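Local coordinates for protein tetraacyldisaccharide 4'-kinase (Aquifex aeolicus, PDB 4EHX) that probably transfers the gamma-phosphate of ATP to the 4'-position of a tetraacyldisaccharide 1-phosphate, forming lipid IVA at the membrane interface, at residues 59-64 against 304-309. Numbering follows the deposited sequence.
Sequences ADLLKD and EKLKKL
L61 meets both L306 and K307 where the C-terminal end of helix 51-61 lies against the flank of helix 303-312. Before it in the chain, A59 packs on L108 and V111; within 59-64, L61 alone touches 304-309. Its CB points toward the other helix, and with CG anti to the carbonyl carbon (chi1 -69°) the fork is carried on to its two partners, the two methyls dividing the work. CD1 reaches CD2 of L306 at 4.1 Å, a methyl-to-methyl contact at ordinary van der Waals distance. CD2 comes closer, touching CE of K307 at 3.6 Å, near the end of that lysine's aliphatic chain. Both partners run roughly perpendicular to L61. L306 has CG anti to its own backbone N (chi1 175°), which brings the end of the side chain nearer to L61 than its CB direction alone would suggest; the same buried leucine also touches F54 and Y57 of helix 51-61 and F202 of strand 201-212. K307, exposed and extended beyond CG, presents CE to L61. After L61 the chain leaves helical geometry at L62, whose buried side chain packs on I310 and F314 and so adds to the join between the end of helix 51-61 and the C-terminal part of the chain. The CA atoms of L61 and K307 remain 7.3 Å apart, and the two segments bury just 127 Å² between them. With carbon meeting carbon at both points and neither hydrogen bond nor salt bridge between the segments, the contact is purely van der Waals: a leucine fork bridges a buried leucine and the carbon chain of a surface lysine.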
ATOM      1  N   ALA A  59       0.901  -7.588  -8.400  1.00 19.58           N
ATOM      2  CA  ALA A  59       1.084  -7.132  -9.774  1.00 26.16           C
ATOM      3  C   ALA A  59       2.114  -8.017 -10.479  1.00 28.26           C
ATOM      4  O   ALA A  59       1.972  -8.330 -11.667  1.00 25.76           O
ATOM      5  CB  ALA A  59       1.500  -5.649  -9.813  1.00 27.88           C
ATOM      6  N   ASP A  60       3.131  -8.450  -9.738  1.00 24.98           N
ATOM      7  CA  ASP A  60       4.130  -9.361 -10.285  1.00 25.82           C
ATOM      8  C   ASP A  60       3.552 -10.737 -10.638  1.00 29.35           C
ATOM      9  O   ASP A  60       3.962 -11.356 -11.622  1.00 26.65           O
ATOM     10  CB  ASP A  60       5.322  -9.528  -9.327  1.00 24.64           C
ATOM     11  CG  ASP A  60       6.373 -10.476  -9.880  1.00 41.76           C
ATOM     12  OD1 ASP A  60       7.141 -10.028 -10.750  1.00 40.12           O
ATOM     13  OD2 ASP A  60       6.423 -11.664  -9.473  1.00 40.26           O
ATOM     14  N   LEU A  61       2.600 -11.217  -9.846  1.00 23.40           N
ATOM     15  CA  LEU A  61       1.951 -12.485 -10.165  1.00 21.87           C
ATOM     16  C   LEU A  61       1.218 -12.357 -11.501  1.00 28.23           C
ATOM     17  O   LEU A  61       1.098 -13.328 -12.254  1.00 29.93           O
ATOM     18  CB  LEU A  61       0.965 -12.906  -9.066  1.00 22.47           C
ATOM     19  CG  LEU A  61       1.531 -13.330  -7.710  1.00 24.99           C
ATOM     20  CD1 LEU A  61       0.407 -13.776  -6.783  1.00 25.32           C
ATOM     21  CD2 LEU A  61       2.575 -14.445  -7.884  1.00 27.32           C
ATOM     22  N   LEU A  62       0.750 -11.148 -11.791  1.00 23.51           N
ATOM     23  CA  LEU A  62       0.001 -10.852 -13.020  1.00 21.18           C
ATOM     24  C   LEU A  62       0.859 -10.224 -14.118  1.00 24.37           C
ATOM     25  O   LEU A  62       0.354  -9.476 -14.959  1.00 24.28           O
ATOM     26  CB  LEU A  62      -1.149  -9.894 -12.680  1.00 20.58           C
ATOM     27  CG  LEU A  62      -2.246 -10.470 -11.785  1.00 23.04           C
ATOM     28  CD1 LEU A  62      -3.036  -9.370 -11.065  1.00 20.43           C
ATOM     29  CD2 LEU A  62      -3.180 -11.366 -12.621  1.00 26.62           C
ATOM     30  N   LYS A  63       2.153 -10.527 -14.121  1.00 26.19           N
ATOM     31  CA  LYS A  63       3.069  -9.893 -15.074  1.00 26.97           C
ATOM     32  C   LYS A  63       2.745 -10.203 -16.540  1.00 32.53           C
ATOM     33  O   LYS A  63       3.199  -9.508 -17.452  1.00 30.34           O
ATOM     34  CB  LYS A  63       4.512 -10.285 -14.768  1.00 30.55           C
ATOM     35  CG  LYS A  63       4.801 -11.758 -14.932  1.00 35.41           C
ATOM     36  CD  LYS A  63       6.277 -12.042 -14.626  1.00 44.51           C
ATOM     37  CE  LYS A  63       6.560 -13.529 -14.793  1.00 65.87           C
ATOM     38  NZ  LYS A  63       7.976 -13.907 -14.517  1.00 83.81           N
ATOM     39  N   ASP A  64       1.963 -11.247 -16.762  1.00 31.40           N
ATOM     40  CA  ASP A  64       1.574 -11.632 -18.114  1.00 35.74           C
ATOM     41  C   ASP A  64       0.320 -10.890 -18.596  1.00 34.03           C
ATOM     42  O   ASP A  64      -0.113 -11.080 -19.729  1.00 34.11           O
ATOM     43  CB  ASP A  64       1.365 -13.149 -18.188  1.00 39.21           C
ATOM     44  CG  ASP A  64       2.643 -13.930 -17.868  1.00 59.58           C
ATOM     45  OD1 ASP A  64       3.721 -13.566 -18.393  1.00 53.51           O
ATOM     46  OD2 ASP A  64       2.571 -14.902 -17.083  1.00 71.07           O
ATOM     47  N   GLU A 304       0.922 -20.867  -4.692  1.00 27.51           N
ATOM     48  CA  GLU A 304       0.226 -21.490  -5.811  1.00 30.59           C
ATOM     49  C   GLU A 304      -1.294 -21.538  -5.625  1.00 30.37           C
ATOM     50  O   GLU A 304      -2.031 -21.507  -6.607  1.00 27.90           O
ATOM     51  CB  GLU A 304       0.797 -22.875  -6.129  1.00 31.50           C
ATOM     52  CG  GLU A 304       2.149 -22.792  -6.831  1.00 42.44           C
ATOM     53  CD  GLU A 304       2.976 -24.046  -6.661  1.00 52.88           C
ATOM     54  OE1 GLU A 304       3.825 -24.080  -5.731  1.00 40.55           O
ATOM     55  OE2 GLU A 304       2.770 -24.992  -7.458  1.00 41.37           O
ATOM     56  N   LYS A 305      -1.759 -21.620  -4.379  1.00 28.82           N
ATOM     57  CA  LYS A 305      -3.196 -21.563  -4.122  1.00 28.38           C
ATOM     58  C   LYS A 305      -3.749 -20.167  -4.411  1.00 26.01           C
ATOM     59  O   LYS A 305      -4.867 -20.025  -4.906  1.00 27.51           O
ATOM     60  CB  LYS A 305      -3.537 -21.963  -2.687  1.00 32.45           C
ATOM     61  CG  LYS A 305      -3.068 -23.366  -2.301  1.00 42.26           C
ATOM     62  CD  LYS A 305      -3.677 -24.422  -3.196  1.00 59.12           C
ATOM     63  CE  LYS A 305      -5.195 -24.449  -3.070  1.00 63.06           C
ATOM     64  NZ  LYS A 305      -5.806 -25.276  -4.142  1.00 70.71           N
ATOM     65  N   LEU A 306      -2.980 -19.136  -4.089  1.00 25.13           N
ATOM     66  CA  LEU A 306      -3.414 -17.784  -4.420  1.00 26.50           C
ATOM     67  C   LEU A 306      -3.441 -17.590  -5.936  1.00 28.36           C
ATOM     68  O   LEU A 306      -4.386 -17.000  -6.477  1.00 26.57           O
ATOM     69  CB  LEU A 306      -2.538 -16.738  -3.732  1.00 20.75           C
ATOM     70  CG  LEU A 306      -2.843 -15.289  -4.120  1.00 26.10           C
ATOM     71  CD1 LEU A 306      -4.293 -14.931  -3.724  1.00 25.70           C
ATOM     72  CD2 LEU A 306      -1.856 -14.339  -3.467  1.00 26.54           C
ATOM     73  N   LYS A 307      -2.431 -18.128  -6.624  1.00 25.72           N
ATOM     74  CA  LYS A 307      -2.361 -18.026  -8.081  1.00 24.84           C
ATOM     75  C   LYS A 307      -3.591 -18.669  -8.701  1.00 26.61           C
ATOM     76  O   LYS A 307      -4.140 -18.167  -9.681  1.00 26.48           O
ATOM     77  CB  LYS A 307      -1.095 -18.710  -8.637  1.00 25.09           C
ATOM     78  CG  LYS A 307       0.213 -17.946  -8.342  1.00 30.34           C
ATOM     79  CD  LYS A 307       1.408 -18.694  -8.945  1.00 35.06           C
ATOM     80  CE  LYS A 307       2.715 -17.904  -8.838  1.00 39.47           C
ATOM     81  NZ  LYS A 307       3.863 -18.723  -9.345  1.00 38.21           N
ATOM     82  N   LYS A 308      -4.018 -19.794  -8.139  1.00 26.74           N
ATOM     83  CA  LYS A 308      -5.211 -20.471  -8.642  1.00 29.93           C
ATOM     84  C   LYS A 308      -6.466 -19.626  -8.465  1.00 29.16           C
ATOM     85  O   LYS A 308      -7.304 -19.580  -9.367  1.00 26.20           O
ATOM     86  CB  LYS A 308      -5.391 -21.839  -7.980  1.00 32.72           C
ATOM     87  CG  LYS A 308      -6.622 -22.607  -8.453  1.00 34.63           C
ATOM     88  CD  LYS A 308      -6.560 -24.061  -8.005  1.00 37.86           C
ATOM     89  CE  LYS A 308      -7.788 -24.835  -8.466  1.00 42.11           C
ATOM     90  NZ  LYS A 308      -7.756 -26.248  -7.989  1.00 46.45           N
ATOM     91  N   LEU A 309      -6.606 -18.962  -7.317  1.00 25.79           N
ATOM     92  CA  LEU A 309      -7.770 -18.100  -7.098  1.00 29.09           C
ATOM     93  C   LEU A 309      -7.773 -16.978  -8.118  1.00 28.32           C
ATOM     94  O   LEU A 309      -8.819 -16.597  -8.631  1.00 28.31           O
ATOM     95  CB  LEU A 309      -7.780 -17.475  -5.699  1.00 28.12           C
ATOM     96  CG  LEU A 309      -8.149 -18.331  -4.488  1.00 42.82           C
ATOM     97  CD1 LEU A 309      -7.953 -17.515  -3.214  1.00 34.77           C
ATOM     98  CD2 LEU A 309      -9.580 -18.852  -4.587  1.00 43.24           C
TER